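Local coordinates for protein reducing-end xylose-releasing exo-oligoxylanase Rex8A (Paenibacillus barcinonensis, PDB 6SUD) that hydrolyses linear and branched xylooligosaccharides, releasing xylose from their reducing ends during xylan breakdown, at residues R90-N93 and Y94-T97; D283-Q286 and V287-N291; S298-V302 and S303-R307. The protein carries 1 engineered substitution. All coordinates share one frame; numbering follows the deposited sequence.

Contact 1. Residues R90-N93 and Y94-T97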
loop_
_atom_site.group_PDB
_atom_site.type_symbol
_atom_site.label_atom_id
_atom_site.label_comp_id
_atom_site.label_asym_id
_atom_site.label_seq_id
_atom_site.Cartn_x
_atom_site.Cartn_y
_atom_site.Cartn_z
ATOM N N ARG A 90 -7.349 -13.687 11.817
ATOM C CA ARG A 90 -8.732 -13.152 11.922
ATOM C C ARG A 90 -9.083 -12.316 10.682
ATOM O O ARG A 90 -10.193 -12.517 10.134
ATOM C CB ARG A 90 -8.916 -12.300 13.177
ATOM C CG ARG A 90 -9.125 -13.089 14.466
ATOM C CD ARG A 90 -9.333 -12.109 15.609
ATOM N NE ARG A 90 -9.710 -12.755 16.874
ATOM C CZ ARG A 90 -10.945 -13.055 17.255
ATOM N NH1 ARG A 90 -11.980 -12.793 16.472
ATOM N NH2 ARG A 90 -11.138 -13.636 18.434
ATOM N N LEU A 91 -8.200 -11.413 10.256
ATOM C CA LEU A 91 -8.451 -10.563 9.058
ATOM C C LEU A 91 -8.543 -11.443 7.807
ATOM O O LEU A 91 -9.490 -11.280 7.033
ATOM C CB LEU A 91 -7.325 -9.537 8.896
ATOM C CG LEU A 91 -7.341 -8.411 9.929
ATOM C CD1 LEU A 91 -6.046 -7.624 9.919
ATOM C CD2 LEU A 91 -8.533 -7.507 9.709
ATOM N N TRP A 92 -7.594 -12.353 7.630
ATOM C CA TRP A 92 -7.570 -13.238 6.434
ATOM C C TRP A 92 -8.860 -14.065 6.382
ATOM O O TRP A 92 -9.459 -14.196 5.281
ATOM C CB TRP A 92 -6.320 -14.116 6.392
ATOM C CG TRP A 92 -6.344 -15.106 5.266
ATOM C CD1 TRP A 92 -6.209 -16.460 5.365
ATOM C CD2 TRP A 92 -6.584 -14.830 3.874
ATOM N NE1 TRP A 92 -6.310 -17.041 4.130
ATOM C CE2 TRP A 92 -6.554 -16.071 3.195
ATOM C CE3 TRP A 92 -6.825 -13.662 3.132
ATOM C CZ2 TRP A 92 -6.739 -16.177 1.816
ATOM C CZ3 TRP A 92 -7.010 -13.764 1.772
ATOM C CH2 TRP A 92 -6.969 -15.007 1.126
ATOM N N ASN A 93 -9.280 -14.614 7.517
ATOM C CA ASN A 93 -10.481 -15.479 7.589
ATOM C C ASN A 93 -11.701 -14.669 7.150
ATOM O O ASN A 93 -12.505 -15.203 6.355
ATOM C CB ASN A 93 -10.649 -16.110 8.970
ATOM C CG ASN A 93 -11.614 -17.272 8.944
ATOM O OD1 ASN A 93 -11.859 -17.873 7.889
ATOM N ND2 ASN A 93 -12.152 -17.605 10.101
ATOM N N TYR A 94 -11.835 -13.427 7.641
ATOM C CA TYR A 94 -12.903 -12.488 7.211
ATOM C C TYR A 94 -12.860 -12.311 5.679
ATOM O O TYR A 94 -13.905 -12.515 5.042
ATOM C CB TYR A 94 -12.804 -11.171 7.988
ATOM C CG TYR A 94 -13.906 -10.186 7.705
ATOM C CD1 TYR A 94 -13.933 -9.445 6.533
ATOM C CD2 TYR A 94 -14.932 -9.987 8.615
ATOM C CE1 TYR A 94 -14.950 -8.537 6.278
ATOM C CE2 TYR A 94 -15.948 -9.074 8.383
ATOM C CZ TYR A 94 -15.957 -8.344 7.209
ATOM O OH TYR A 94 -16.973 -7.458 6.988
ATOM N N ALA A 95 -11.711 -11.939 5.101
ATOM C CA ALA A 95 -11.545 -11.705 3.644
ATOM C C ALA A 95 -11.912 -12.988 2.881
ATOM O O ALA A 95 -12.660 -12.918 1.894
ATOM C CB ALA A 95 -10.128 -11.272 3.314
ATOM N N TYR A 96 -11.381 -14.122 3.335
ATOM C CA TYR A 96 -11.574 -15.454 2.701
ATOM C C TYR A 96 -13.071 -15.804 2.706
ATOM O O TYR A 96 -13.627 -16.213 1.659
ATOM C CB TYR A 96 -10.740 -16.515 3.422
ATOM C CG TYR A 96 -11.089 -17.929 3.043
ATOM C CD1 TYR A 96 -10.660 -18.471 1.842
ATOM C CD2 TYR A 96 -11.871 -18.718 3.874
ATOM C CE1 TYR A 96 -10.989 -19.767 1.482
ATOM C CE2 TYR A 96 -12.198 -20.020 3.531
ATOM C CZ TYR A 96 -11.750 -20.548 2.334
ATOM O OH TYR A 96 -12.082 -21.826 1.979
ATOM N N THR A 97 -13.717 -15.623 3.858
ATOM C CA THR A 97 -15.122 -16.044 4.121
ATOM C C THR A 97 -16.122 -15.118 3.408
ATOM O O THR A 97 -17.077 -15.645 2.807
ATOM C CB THR A 97 -15.381 -16.113 5.633
ATOM O OG1 THR A 97 -14.533 -17.133 6.170
ATOM C CG2 THR A 97 -16.821 -16.418 5.975
#

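Contact 2. Residues D283-Q286 and V287-N291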
loop_
_atom_site.group_PDB
_atom_site.type_symbol
_atom_site.label_atom_id
_atom_site.label_comp_id
_atom_site.label_asym_id
_atom_site.label_seq_id
_atom_site.Cartn_x
_atom_site.Cartn_y
_atom_site.Cartn_z
ATOM N N ASP A 283 16.849 1.807 -8.974
ATOM C CA ASP A 283 16.577 2.976 -9.855
ATOM C C ASP A 283 16.899 4.256 -9.091
ATOM O O ASP A 283 16.097 4.739 -8.281
ATOM C CB ASP A 283 15.144 2.989 -10.405
ATOM C CG ASP A 283 14.865 4.227 -11.249
ATOM O OD1 ASP A 283 15.815 4.890 -11.651
ATOM O OD2 ASP A 283 13.727 4.501 -11.504
ATOM N N PRO A 284 18.077 4.862 -9.369
ATOM C CA PRO A 284 18.508 6.061 -8.646
ATOM C C PRO A 284 17.668 7.310 -8.958
ATOM O O PRO A 284 17.763 8.286 -8.219
ATOM C CB PRO A 284 20.004 6.200 -9.015
ATOM C CG PRO A 284 20.186 5.399 -10.298
ATOM C CD PRO A 284 19.030 4.418 -10.396
ATOM N N TRP A 285 16.811 7.275 -9.984
ATOM C CA TRP A 285 15.807 8.361 -10.174
ATOM C C TRP A 285 14.955 8.458 -8.902
ATOM O O TRP A 285 14.421 9.552 -8.611
ATOM C CB TRP A 285 14.948 8.126 -11.420
ATOM C CG TRP A 285 13.663 8.894 -11.470
ATOM C CD1 TRP A 285 13.441 10.102 -12.067
ATOM C CD2 TRP A 285 12.397 8.491 -10.909
ATOM N NE1 TRP A 285 12.132 10.466 -11.924
ATOM C CE2 TRP A 285 11.464 9.492 -11.224
ATOM C CE3 TRP A 285 11.963 7.374 -10.187
ATOM C CZ2 TRP A 285 10.133 9.420 -10.821
ATOM C CZ3 TRP A 285 10.649 7.292 -9.792
ATOM C CH2 TRP A 285 9.744 8.311 -10.105
ATOM N N GLN A 286 14.808 7.347 -8.174
ATOM C CA GLN A 286 13.932 7.265 -6.976
ATOM C C GLN A 286 14.409 8.267 -5.917
ATOM O O GLN A 286 13.560 8.908 -5.240
ATOM C CB GLN A 286 13.856 5.822 -6.472
ATOM C CG GLN A 286 13.113 4.912 -7.444
ATOM C CD GLN A 286 13.011 3.482 -6.977
ATOM O OE1 GLN A 286 13.764 3.028 -6.111
ATOM N NE2 GLN A 286 12.085 2.753 -7.584
ATOM N N VAL A 287 15.722 8.455 -5.813
ATOM C CA VAL A 287 16.316 9.421 -4.844
ATOM C C VAL A 287 15.863 10.826 -5.237
ATOM O O VAL A 287 15.411 11.545 -4.372
ATOM C CB VAL A 287 17.844 9.262 -4.782
ATOM C CG1 VAL A 287 18.524 10.383 -4.014
ATOM C CG2 VAL A 287 18.219 7.902 -4.204
ATOM N N GLN A 288 15.938 11.177 -6.524
ATOM C CA GLN A 288 15.583 12.535 -7.008
ATOM C C GLN A 288 14.070 12.749 -6.858
ATOM O O GLN A 288 13.695 13.818 -6.369
ATOM C CB GLN A 288 16.151 12.764 -8.413
ATOM C CG GLN A 288 17.677 12.638 -8.477
ATOM C CD GLN A 288 18.435 13.399 -7.413
ATOM O OE1 GLN A 288 18.015 14.469 -6.961
ATOM N NE2 GLN A 288 19.556 12.853 -6.975
ATOM N N GLN A 289 13.244 11.760 -7.212
ATOM C CA GLN A 289 11.771 11.796 -7.042
ATOM C C GLN A 289 11.450 12.070 -5.570
ATOM O O GLN A 289 10.637 12.945 -5.299
ATOM C CB GLN A 289 11.115 10.490 -7.496
ATOM C CG GLN A 289 9.683 10.316 -7.012
ATOM C CD GLN A 289 8.736 11.374 -7.511
ATOM O OE1 GLN A 289 8.987 12.042 -8.511
ATOM N NE2 GLN A 289 7.635 11.545 -6.791
ATOM N N SER A 290 12.079 11.339 -4.648
ATOM C CA SER A 290 11.882 11.541 -3.192
ATOM C C SER A 290 12.294 12.970 -2.786
ATOM O O SER A 290 11.533 13.606 -2.054
ATOM C CB SER A 290 12.590 10.471 -2.413
ATOM O OG SER A 290 12.132 9.187 -2.828
ATOM N N ASN A 291 13.452 13.456 -3.216
ATOM C CA ASN A 291 13.923 14.842 -2.920
ATOM C C ASN A 291 12.890 15.876 -3.416
ATOM O O ASN A 291 12.676 16.891 -2.720
ATOM C CB ASN A 291 15.298 15.112 -3.543
ATOM C CG ASN A 291 16.418 14.302 -2.919
ATOM O OD1 ASN A 291 16.298 13.815 -1.804
ATOM N ND2 ASN A 291 17.525 14.157 -3.621
HETATM O O HOH W 1 19.921 9.845 -7.792
#

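Contact 3. Residues S298-V302 and S303-R307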
loop_
_atom_site.group_PDB
_atom_site.type_symbol
_atom_site.label_atom_id
_atom_site.label_comp_id
_atom_site.label_asym_id
_atom_site.label_seq_id
_atom_site.Cartn_x
_atom_site.Cartn_y
_atom_site.Cartn_z
ATOM N N SER A 298 8.125 21.178 1.621
ATOM C CA SER A 298 9.082 21.562 2.693
ATOM C C SER A 298 8.538 22.747 3.506
ATOM O O SER A 298 8.671 22.703 4.742
ATOM C CB SER A 298 10.445 21.843 2.150
ATOM O OG SER A 298 10.413 22.891 1.212
ATOM N N ASP A 299 7.941 23.744 2.841
ATOM C CA ASP A 299 7.493 25.011 3.483
ATOM C C ASP A 299 5.971 25.081 3.586
ATOM O O ASP A 299 5.443 26.220 3.711
ATOM C CB ASP A 299 7.924 26.238 2.679
ATOM C CG ASP A 299 9.388 26.582 2.835
ATOM O OD1 ASP A 299 9.966 26.196 3.864
ATOM O OD2 ASP A 299 9.924 27.254 1.940
ATOM N N ILE A 300 5.284 23.939 3.510
ATOM C CA ILE A 300 3.798 23.903 3.584
ATOM C C ILE A 300 3.390 23.219 4.885
ATOM O O ILE A 300 3.810 22.069 5.133
ATOM C CB ILE A 300 3.150 23.243 2.353
ATOM C CG1 ILE A 300 3.586 23.937 1.055
ATOM C CG2 ILE A 300 1.638 23.243 2.530
ATOM C CD1 ILE A 300 3.197 23.214 -0.219
ATOM N N ASP A 301 2.592 23.916 5.690
ATOM C CA ASP A 301 2.076 23.352 6.958
ATOM C C ASP A 301 1.113 22.215 6.620
ATOM O O ASP A 301 0.289 22.399 5.715
ATOM C CB ASP A 301 1.315 24.386 7.782
ATOM C CG ASP A 301 1.150 23.961 9.230
ATOM O OD1 ASP A 301 0.007 23.631 9.610
ATOM O OD2 ASP A 301 2.163 23.923 9.959
ATOM N N VAL A 302 1.159 21.131 7.392
ATOM C CA VAL A 302 0.255 19.952 7.243
ATOM C C VAL A 302 -1.206 20.416 7.297
ATOM O O VAL A 302 -2.022 19.900 6.528
ATOM C CB VAL A 302 0.552 18.912 8.336
ATOM C CG1 VAL A 302 -0.448 17.768 8.329
ATOM C CG2 VAL A 302 1.967 18.375 8.231
ATOM N N SER A 303 -1.540 21.386 8.143
ATOM C CA SER A 303 -2.940 21.868 8.265
ATOM C C SER A 303 -3.347 22.695 7.035
ATOM O O SER A 303 -4.548 22.979 6.898
ATOM C CB SER A 303 -3.117 22.640 9.536
ATOM O OG SER A 303 -2.395 23.854 9.460
ATOM N N ASP A 304 -2.393 23.046 6.169
ATOM C CA ASP A 304 -2.614 23.832 4.935
ATOM C C ASP A 304 -2.599 22.934 3.695
ATOM O O ASP A 304 -2.835 23.464 2.607
ATOM C CB ASP A 304 -1.508 24.871 4.788
ATOM C CG ASP A 304 -1.864 25.994 3.846
ATOM O OD1 ASP A 304 -3.075 26.268 3.656
ATOM O OD2 ASP A 304 -0.929 26.608 3.333
ATOM N N TYR A 305 -2.282 21.641 3.829
ATOM C CA TYR A 305 -2.243 20.722 2.661
ATOM C C TYR A 305 -3.573 20.822 1.905
ATOM O O TYR A 305 -4.642 20.762 2.530
ATOM C CB TYR A 305 -1.998 19.286 3.119
ATOM C CG TYR A 305 -0.599 18.914 3.530
ATOM C CD1 TYR A 305 0.507 19.685 3.202
ATOM C CD2 TYR A 305 -0.379 17.737 4.224
ATOM C CE1 TYR A 305 1.791 19.299 3.554
ATOM C CE2 TYR A 305 0.896 17.327 4.572
ATOM C CZ TYR A 305 1.988 18.106 4.223
ATOM O OH TYR A 305 3.241 17.704 4.579
ATOM N N ARG A 306 -3.512 20.965 0.584
ATOM C CA ARG A 306 -4.703 21.074 -0.290
ATOM C C ARG A 306 -4.718 19.897 -1.269
ATOM O O ARG A 306 -3.802 19.049 -1.218
ATOM C CB ARG A 306 -4.661 22.377 -1.093
ATOM C CG ARG A 306 -4.287 23.611 -0.289
ATOM C CD ARG A 306 -5.336 23.957 0.733
ATOM N NE ARG A 306 -5.004 25.228 1.367
ATOM C CZ ARG A 306 -5.338 26.431 0.901
ATOM N NH1 ARG A 306 -6.045 26.561 -0.214
ATOM N NH2 ARG A 306 -4.965 27.509 1.569
ATOM N N ARG A 307 -5.732 19.845 -2.119
ATOM C CA ARG A 307 -5.629 19.142 -3.418
ATOM C C ARG A 307 -4.705 19.994 -4.288
ATOM O O ARG A 307 -4.766 21.214 -4.169
ATOM C CB ARG A 307 -7.004 18.984 -4.071
ATOM C CG ARG A 307 -6.990 18.177 -5.362
ATOM C CD ARG A 307 -8.342 18.271 -6.065
ATOM N NE ARG A 307 -9.438 17.752 -5.251
ATOM C CZ ARG A 307 -9.855 16.484 -5.216
ATOM N NH1 ARG A 307 -9.282 15.553 -5.961
ATOM N NH2 ARG A 307 -10.853 16.138 -4.423
HETATM O O HOH W 2 5.028 19.515 4.794
HETATM O O HOH W 3 1.645 26.510 4.833
HETATM O O HOH W 4 -4.706 20.128 4.944
#

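Contact 1. Residues R90-N93 and Y94-T97
Trp92 and Tyr96 meet one turn apart on helix 85-99, an alpha-helix of the (alpha/alpha)6 barrel characteristic of glycoside hydrolase family 8, widening into a pi-type turn at 95-97. The tight side belongs to Trp92. With CG anti to the backbone N (chi1 174°), the indole comes next to Tyr96, whose CB sits over the centre of one face, 4.2 Å from Trp92 CE2. Ala95 CB also touches the indole, 4.1 Å from Trp92 CE3; its small methyl suits a place packed against Phe110. Trp92 NE1 is satisfied by Pro150 O, while Leu91, broad and apolar, packs on Met72 and Met76 of helix 69-81.

Asn93 also belongs to the buried side, where a short polar side chain suits because ND2 bonds to Asp55 O. The side chains of Asn93 and Tyr96 cross at a slant, with amide and ring planes only 24° apart. Toward solvent the packing thins out: Tyr96 is partly exposed and Thr97 exposed. In Thr97, chi1 of -64° puts OG1 beside the backbone N. Thr97 N and Thr97 OG1 each reach Asn93 O at 2.8 Å, from opposite faces of the carbonyl plane.

Contact 2. Residues D283-Q286 and V287-N291
Gln289 CB rests on the six-membered ring of Trp285, a CH-pi contact in the first turn of helix 285-297. CB stands 3.7 Å from the centroid of that ring, 14° off its normal. Both side chains leave the helix with CG anti to the backbone N (chi1 162° in Trp285, 164° in Gln289) and therefore run side by side. A bend at chi2 of Gln289 then lays its amide along the indole, with OE1 3.7 Å from Trp285 CZ2, while NE2 bonds to Gly238 O. An alanine in place of Trp285 would probably strip the aliphatic part of Gln289 of its platform and let its amide turn more easily away from Gly238.

Before this turn, Trp285 N reaches Asp283 OD1 at 3.1 Å from above the carboxylate plane, a capping bond, and OD2 pairs with Arg230. Pro284 suits the position just ahead of the helix because its ring restricts phi and it has no N-H. A water links Pro284 O to Gln288 NE2. Ser290 turns OG toward the preceding turn, 2.8 Å from Gln286 O, which also accepts from Ser290 N on the opposite face. The chemistry implies a helix start where the carboxylate takes the N-H of Trp285; the positive end of the helix dipole, and Arg230 at OD2, probably favour its charged form, and the later hydroxyl is satisfied by the helix's own backbone.

Contact 3. Residues S298-V302 and S303-R307
Tyr305 folds back over Val302 and Ile300 where the chain leaves a 3-10 turn for strand 306-308. Its CB lies 3.5 Å from Val302 O, the carbonyl that also accepts from Tyr305 N. Because CG is anti to the carbonyl carbon (chi1 -76°), the ring swings back along the preceding residues. CG keeps close to Val302 O; beyond it, CD1 meets Ile300 CG2 at 3.8 Å and CE1 approaches Ile300 O, while CD2 lies near Val302 O and CA. Val302 CA is seated over the centre of one face, a CH-pi contact 3.7 Å from the ring centroid and 7° off its normal. On the same face, Tyr305 CE2 packs 4.0 Å from Val302 CG2, and CZ lies near Val302 CA and CG2. At the tip, Tyr305 OH gives a hydrogen bond to a water, which in turn donates to Ile300 O. A tyrosine suits the place: its flat ring covers the turn while its hydroxyl reaches water.

The turn beneath is held by polar groups. Asp301 OD1 accepts from Ser303 N at 3.1 Å, an Asx turn, and Asp301 O accepts from Asp304 N. Ser303 OG also bonds to Asp301 OD1, though the modelled separation is so short that its exact value is doubtful. Asp304 OD1, in turn, is gripped side-on by NE and NH2 of Arg306 in a salt bridge, with NH2 on the syn side.

Around this surface turn, the Tyr305 ring meets Phe297 edge-to-face, at the end of helix 285-297. It also packs on Pro322 and Leu325 of helix 322-331 and on Phe344 of helix 341-349, while the backbone of Tyr305 bonds to Ala319 and that of Arg307 to Phe315 and Glu317.

From the N terminus, contact 1 comes first, midway along helix 85-99, which packs on helix 69-81 and the hairpin of strands 49-52 and 56-59. Contact 2 follows far later, at the start of helix 285-297 beside helix 268-280, and contact 3 forms the turn that leads from the end of that same helix into strand 306-308. Each closes only a local turn; they run in series, and none nests or crosses. Contacts 2 and 3 thus bracket one helix, their nearest atoms about 7 Å apart, whereas contact 1 lies on the opposite side of the chain's centre, about 37 Å centre to centre from either of the others.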